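Long-range contacts in dehydrogenase (Thermotoga maritima, PDB 3EZY), which catalyses the NAD(+)-dependent oxidation of myo-inositol to scyllo-inosose and probably serves in a myo-inositol degradation pathway: residues A27-I32 / L47-A52; E188-F193 / R218-A223. All blocks are in the same frame, centred on the assembly; numbering follows the deposited sequence.

Contact 1 of 2, residues A27-I32 / L47-A52; sequences AILYAI and LGVEKA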
loop_
_atom_site.group_PDB
_atom_site.type_symbol
_atom_site.label_atom_id
_atom_site.label_comp_id
_atom_site.label_asym_id
_atom_site.label_seq_id
_atom_site.Cartn_x
_atom_site.Cartn_y
_atom_site.Cartn_z
ATOM N N ALA A 27 -21.950 25.967 22.034
ATOM C CA ALA A 27 -21.781 25.331 23.323
ATOM C C ALA A 27 -20.637 26.067 24.029
ATOM O O ALA A 27 -19.613 26.340 23.416
ATOM C CB ALA A 27 -21.454 23.861 23.144
ATOM N N ILE A 28 -20.797 26.441 25.289
ATOM C CA ILE A 28 -19.624 26.972 25.981
ATOM C C ILE A 28 -19.284 26.242 27.250
ATOM O O ILE A 28 -20.153 25.719 27.942
ATOM C CB ILE A 28 -19.661 28.491 26.332
ATOM C CG1 ILE A 28 -20.724 28.809 27.393
ATOM C CG2 ILE A 28 -19.739 29.388 25.075
ATOM C CD1 ILE A 28 -20.274 29.902 28.315
ATOM N N LEU A 29 -18.002 26.259 27.552
ATOM C CA LEU A 29 -17.502 25.755 28.819
ATOM C C LEU A 29 -17.802 26.789 29.905
ATOM O O LEU A 29 -17.135 27.807 29.978
ATOM C CB LEU A 29 -15.998 25.557 28.746
ATOM C CG LEU A 29 -15.345 24.997 30.017
ATOM C CD1 LEU A 29 -15.907 23.611 30.392
ATOM C CD2 LEU A 29 -13.881 24.899 29.755
ATOM N N TYR A 30 -18.795 26.503 30.744
ATOM C CA TYR A 30 -19.229 27.453 31.760
ATOM C C TYR A 30 -18.643 27.125 33.117
ATOM O O TYR A 30 -18.357 28.035 33.901
ATOM C CB TYR A 30 -20.757 27.495 31.851
ATOM C CG TYR A 30 -21.283 28.289 33.022
ATOM C CD1 TYR A 30 -21.409 29.664 32.944
ATOM C CD2 TYR A 30 -21.650 27.670 34.203
ATOM C CE1 TYR A 30 -21.883 30.403 34.005
ATOM C CE2 TYR A 30 -22.122 28.397 35.270
ATOM C CZ TYR A 30 -22.242 29.763 35.160
ATOM O OH TYR A 30 -22.730 30.507 36.224
ATOM N N ALA A 31 -18.527 25.836 33.424
ATOM C CA ALA A 31 -18.053 25.412 34.749
ATOM C C ALA A 31 -17.170 24.188 34.677
ATOM O O ALA A 31 -17.367 23.313 33.843
ATOM C CB ALA A 31 -19.236 25.136 35.697
ATOM N N ILE A 32 -16.209 24.120 35.586
ATOM C CA ILE A 32 -15.399 22.933 35.728
ATOM C C ILE A 32 -15.370 22.516 37.187
ATOM O O ILE A 32 -15.606 23.335 38.097
ATOM C CB ILE A 32 -13.941 23.160 35.211
ATOM C CG1 ILE A 32 -13.286 24.406 35.880
ATOM C CG2 ILE A 32 -13.918 23.208 33.696
ATOM C CD1 ILE A 32 -11.805 24.553 35.572
ATOM N N LEU A 47 -8.269 28.205 30.775
ATOM C CA LEU A 47 -9.376 28.189 29.822
ATOM C C LEU A 47 -10.377 29.334 29.970
ATOM O O LEU A 47 -11.366 29.390 29.249
ATOM C CB LEU A 47 -10.096 26.822 29.846
ATOM C CG LEU A 47 -9.247 25.584 29.541
ATOM C CD1 LEU A 47 -10.089 24.357 29.547
ATOM C CD2 LEU A 47 -8.506 25.699 28.194
ATOM N N GLY A 48 -10.141 30.248 30.902
ATOM C CA GLY A 48 -11.076 31.361 31.128
ATOM C C GLY A 48 -12.480 30.886 31.485
ATOM O O GLY A 48 -13.448 31.329 30.894
ATOM N N VAL A 49 -12.602 29.962 32.434
ATOM C CA VAL A 49 -13.913 29.399 32.756
ATOM C C VAL A 49 -14.584 30.259 33.821
ATOM O O VAL A 49 -13.950 30.635 34.786
ATOM C CB VAL A 49 -13.800 27.940 33.295
ATOM C CG1 VAL A 49 -15.160 27.304 33.385
ATOM C CG2 VAL A 49 -12.883 27.121 32.413
ATOM N N GLU A 50 -15.866 30.532 33.660
ATOM C CA GLU A 50 -16.631 31.294 34.658
ATOM C C GLU A 50 -16.627 30.749 36.088
ATOM O O GLU A 50 -16.390 31.505 37.033
ATOM C CB GLU A 50 -18.080 31.431 34.215
ATOM C CG GLU A 50 -18.371 32.784 33.657
ATOM C CD GLU A 50 -18.582 32.781 32.167
ATOM O OE1 GLU A 50 -18.762 33.884 31.629
ATOM O OE2 GLU A 50 -18.586 31.700 31.538
ATOM N N LYS A 51 -16.946 29.461 36.243
ATOM C CA LYS A 51 -17.099 28.861 37.562
ATOM C C LYS A 51 -16.203 27.626 37.725
ATOM O O LYS A 51 -16.107 26.775 36.832
ATOM C CB LYS A 51 -18.557 28.438 37.763
ATOM C CG LYS A 51 -19.535 29.598 37.732
ATOM C CD LYS A 51 -19.316 30.558 38.929
ATOM C CE LYS A 51 -18.997 29.788 40.216
ATOM N NZ LYS A 51 -18.892 30.656 41.429
ATOM N N ALA A 52 -15.571 27.502 38.874
ATOM C CA ALA A 52 -14.812 26.307 39.149
ATOM C C ALA A 52 -15.297 25.809 40.485
ATOM O O ALA A 52 -15.317 26.563 41.443
ATOM C CB ALA A 52 -13.313 26.634 39.195
#
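The edge of the Rossmann-fold sheet is made here by A31 and I32 pairing in parallel with K51 and A52. Two backbone hydrogen bonds join the strands: K51 N donates to Y30 O at 3.1 Å, and I32 N to K51 O at 2.9 Å. Because strand 51-53 is outermost in this sheet within the chain, its pairing with 27-33 closes the beta-alpha-beta unit whose crossover is helix 37-47. That helix is left at G48, which has a positive phi, and the chain returns to the sheet through V49, whose two methyls are divided between neighbours. V49 CG1, anti to the backbone N (chi1 -170°), presses on Y30 O at 3.3 Å, while V49 CG2 meets L29 CD2 at 3.6 Å. The same L29 methyl also touches L47 CD1, and A18 of helix 12-20 packs against both leucines. Beside A52, I32 CG1 lies 4.0 Å from A52 CB, and L40 covers both residues. The Y30 ring runs alongside K51, with Y30 OH 3.6 Å from K51 CG; the E50 carboxylate comes obliquely to the ring, its plane 28° from it. The hydroxyl of Y30 is hydrogen-bonded to N64.

Contact 2 of 2, residues E188-F193 / R218-A223; sequences EVEEVF and RFKSGA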
loop_
_atom_site.group_PDB
_atom_site.type_symbol
_atom_site.label_atom_id
_atom_site.label_comp_id
_atom_site.label_asym_id
_atom_site.label_seq_id
_atom_site.Cartn_x
_atom_site.Cartn_y
_atom_site.Cartn_z
ATOM N N GLU A 188 -27.275 -8.091 17.731
ATOM C CA GLU A 188 -26.802 -8.468 19.048
ATOM C C GLU A 188 -25.933 -9.695 19.027
ATOM O O GLU A 188 -26.089 -10.586 18.171
ATOM C CB GLU A 188 -27.986 -8.684 20.016
ATOM C CG GLU A 188 -28.854 -7.409 20.211
ATOM C CD GLU A 188 -28.106 -6.262 20.897
ATOM O OE1 GLU A 188 -27.073 -6.499 21.566
ATOM O OE2 GLU A 188 -28.563 -5.117 20.794
ATOM N N VAL A 189 -25.016 -9.729 19.987
ATOM C CA VAL A 189 -24.259 -10.935 20.334
ATOM C C VAL A 189 -25.049 -11.860 21.276
ATOM O O VAL A 189 -25.649 -11.414 22.258
ATOM C CB VAL A 189 -22.975 -10.573 21.041
ATOM C CG1 VAL A 189 -22.151 -11.842 21.391
ATOM C CG2 VAL A 189 -22.195 -9.612 20.211
ATOM N N GLU A 190 -25.001 -13.158 21.035
ATOM C CA GLU A 190 -25.758 -14.061 21.870
ATOM C C GLU A 190 -24.870 -14.889 22.762
ATOM O O GLU A 190 -25.295 -15.298 23.836
ATOM C CB GLU A 190 -26.564 -14.992 20.983
ATOM C CG GLU A 190 -27.157 -14.250 19.808
ATOM C CD GLU A 190 -28.639 -13.982 19.957
ATOM O OE1 GLU A 190 -29.036 -13.045 20.697
ATOM O OE2 GLU A 190 -29.405 -14.718 19.307
ATOM N N GLU A 191 -23.634 -15.122 22.311
ATOM C CA GLU A 191 -22.707 -15.986 23.003
ATOM C C GLU A 191 -21.242 -15.524 22.844
ATOM O O GLU A 191 -20.863 -14.990 21.805
ATOM C CB GLU A 191 -22.880 -17.384 22.403
ATOM C CG GLU A 191 -22.351 -18.513 23.198
ATOM C CD GLU A 191 -23.071 -19.805 22.820
ATOM O OE1 GLU A 191 -23.115 -20.722 23.666
ATOM O OE2 GLU A 191 -23.603 -19.885 21.687
ATOM N N VAL A 192 -20.422 -15.756 23.855
ATOM C CA VAL A 192 -19.055 -15.306 23.836
ATOM C C VAL A 192 -18.127 -16.402 24.367
ATOM O O VAL A 192 -18.484 -17.137 25.290
ATOM C CB VAL A 192 -18.938 -14.059 24.738
ATOM C CG1 VAL A 192 -17.539 -13.737 25.070
ATOM C CG2 VAL A 192 -19.635 -12.851 24.090
ATOM N N PHE A 193 -16.934 -16.511 23.795
ATOM C CA PHE A 193 -15.865 -17.315 24.376
ATOM C C PHE A 193 -14.596 -16.475 24.479
ATOM O O PHE A 193 -14.238 -15.790 23.513
ATOM C CB PHE A 193 -15.539 -18.518 23.503
ATOM C CG PHE A 193 -14.301 -19.244 23.949
ATOM C CD1 PHE A 193 -14.378 -20.191 24.931
ATOM C CD2 PHE A 193 -13.053 -18.919 23.426
ATOM C CE1 PHE A 193 -13.272 -20.843 25.370
ATOM C CE2 PHE A 193 -11.910 -19.571 23.845
ATOM C CZ PHE A 193 -12.005 -20.532 24.840
ATOM N N ARG A 218 -20.564 -14.904 18.850
ATOM C CA ARG A 218 -21.583 -15.413 17.958
ATOM C C ARG A 218 -22.780 -14.455 17.984
ATOM O O ARG A 218 -23.440 -14.225 19.046
ATOM C CB ARG A 218 -22.013 -16.828 18.349
ATOM C CG ARG A 218 -23.320 -17.228 17.698
ATOM C CD ARG A 218 -23.704 -18.669 18.012
ATOM N NE ARG A 218 -22.842 -19.616 17.323
ATOM C CZ ARG A 218 -23.055 -20.060 16.086
ATOM N NH1 ARG A 218 -24.114 -19.644 15.393
ATOM N NH2 ARG A 218 -22.204 -20.915 15.544
ATOM N N PHE A 219 -23.072 -13.900 16.823
ATOM C CA PHE A 219 -24.195 -12.982 16.682
ATOM C C PHE A 219 -25.506 -13.706 16.382
ATOM O O PHE A 219 -25.534 -14.848 15.906
ATOM C CB PHE A 219 -23.926 -12.006 15.555
ATOM C CG PHE A 219 -22.755 -11.099 15.799
ATOM C CD1 PHE A 219 -22.947 -9.846 16.398
ATOM C CD2 PHE A 219 -21.456 -11.504 15.429
ATOM C CE1 PHE A 219 -21.876 -8.978 16.590
ATOM C CE2 PHE A 219 -20.376 -10.669 15.627
ATOM C CZ PHE A 219 -20.565 -9.405 16.214
ATOM N N LYS A 220 -26.600 -13.001 16.633
ATOM C CA LYS A 220 -27.950 -13.521 16.402
ATOM C C LYS A 220 -28.120 -14.181 15.030
ATOM O O LYS A 220 -28.714 -15.239 14.936
ATOM C CB LYS A 220 -28.937 -12.367 16.573
ATOM C CG LYS A 220 -30.383 -12.687 16.317
ATOM C CD LYS A 220 -31.215 -11.417 16.609
ATOM C CE LYS A 220 -32.517 -11.387 15.812
ATOM N NZ LYS A 220 -33.380 -12.540 16.265
ATOM N N SER A 221 -27.561 -13.576 13.981
ATOM C CA SER A 221 -27.664 -14.092 12.608
ATOM C C SER A 221 -26.814 -15.344 12.334
ATOM O O SER A 221 -26.915 -15.931 11.260
ATOM C CB SER A 221 -27.241 -12.999 11.602
ATOM O OG SER A 221 -25.822 -12.753 11.676
ATOM N N GLY A 222 -25.957 -15.730 13.278
ATOM C CA GLY A 222 -24.963 -16.781 13.010
ATOM C C GLY A 222 -23.608 -16.252 12.529
ATOM O O GLY A 222 -22.647 -16.994 12.459
ATOM N N ALA A 223 -23.541 -14.976 12.165
ATOM C CA ALA A 223 -22.243 -14.331 11.877
ATOM C C ALA A 223 -21.338 -14.563 13.092
ATOM O O ALA A 223 -21.824 -14.728 14.229
ATOM C CB ALA A 223 -22.456 -12.840 11.639
#
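An antiparallel strand pairing interrupted by a classic beta bulge joins 188-193 to 218-223 in the large mixed sheet of the C-terminal domain. Two residues, E190 and E191, stand opposite the single R218, and R218 O receives both of their amides: E190 N at 2.7 Å in a nearly straight bond, and E191 N in a weak one at 3.4 Å. R218 N returns a bond to E191 O at 3.0 Å. One step along, V189 and F219 form a non-hydrogen-bonded pair, beyond which K220 N donates to E188 O at 2.9 Å, almost in line with the carbonyl. The strand then reverses through a type I turn from F219 to G222, where S221 OG accepts from A223 N in an ST turn.

E191 and R218 lie side by side, E191 OE2 3.9 Å from R218 CD, with carboxylate and guanidinium planes 72° apart. E191 OE2 and R218 NE stay beyond salt-bridge distance, and R218 NE is salt-bridged to D195 of the second subunit. E190 bends at chi2 (-104°), which lays its carboxylate against K220, E190 OE2 3.6 Å from K220 CB. V189 CG2 reaches the F219 ring obliquely, 3.7 Å from F219 CE1.

L315 of helix 306-325 packs against V189, A181 and M185 of helix 174-185 bear on F219, and the short strand 329-330 continues the sheet beyond 189-197 through a backbone bond between V192 and V329, with E190 bonded to L331 just past its end.

Overall arrangement
Both contacts illustrate how neighbouring strands are fastened near the margin of a sheet, yet they share no element: their centres lie 44 Å apart, on opposite sides of the chain's centre. Contact 1 belongs to the nucleotide-binding domain and contact 2 to the C-terminal domain. Each is partly buried. In contact 1 a parallel pair follows a helical crossover, and aliphatic side chains packed against flanking helices carry much of the packing. Contact 2 rests more on backbone hydrogen bonds, while the charged ends of E188 and R218 find their salt-bridge partners elsewhere, and it reaches the second subunit, whereas no other chain of the assembly touches contact 1.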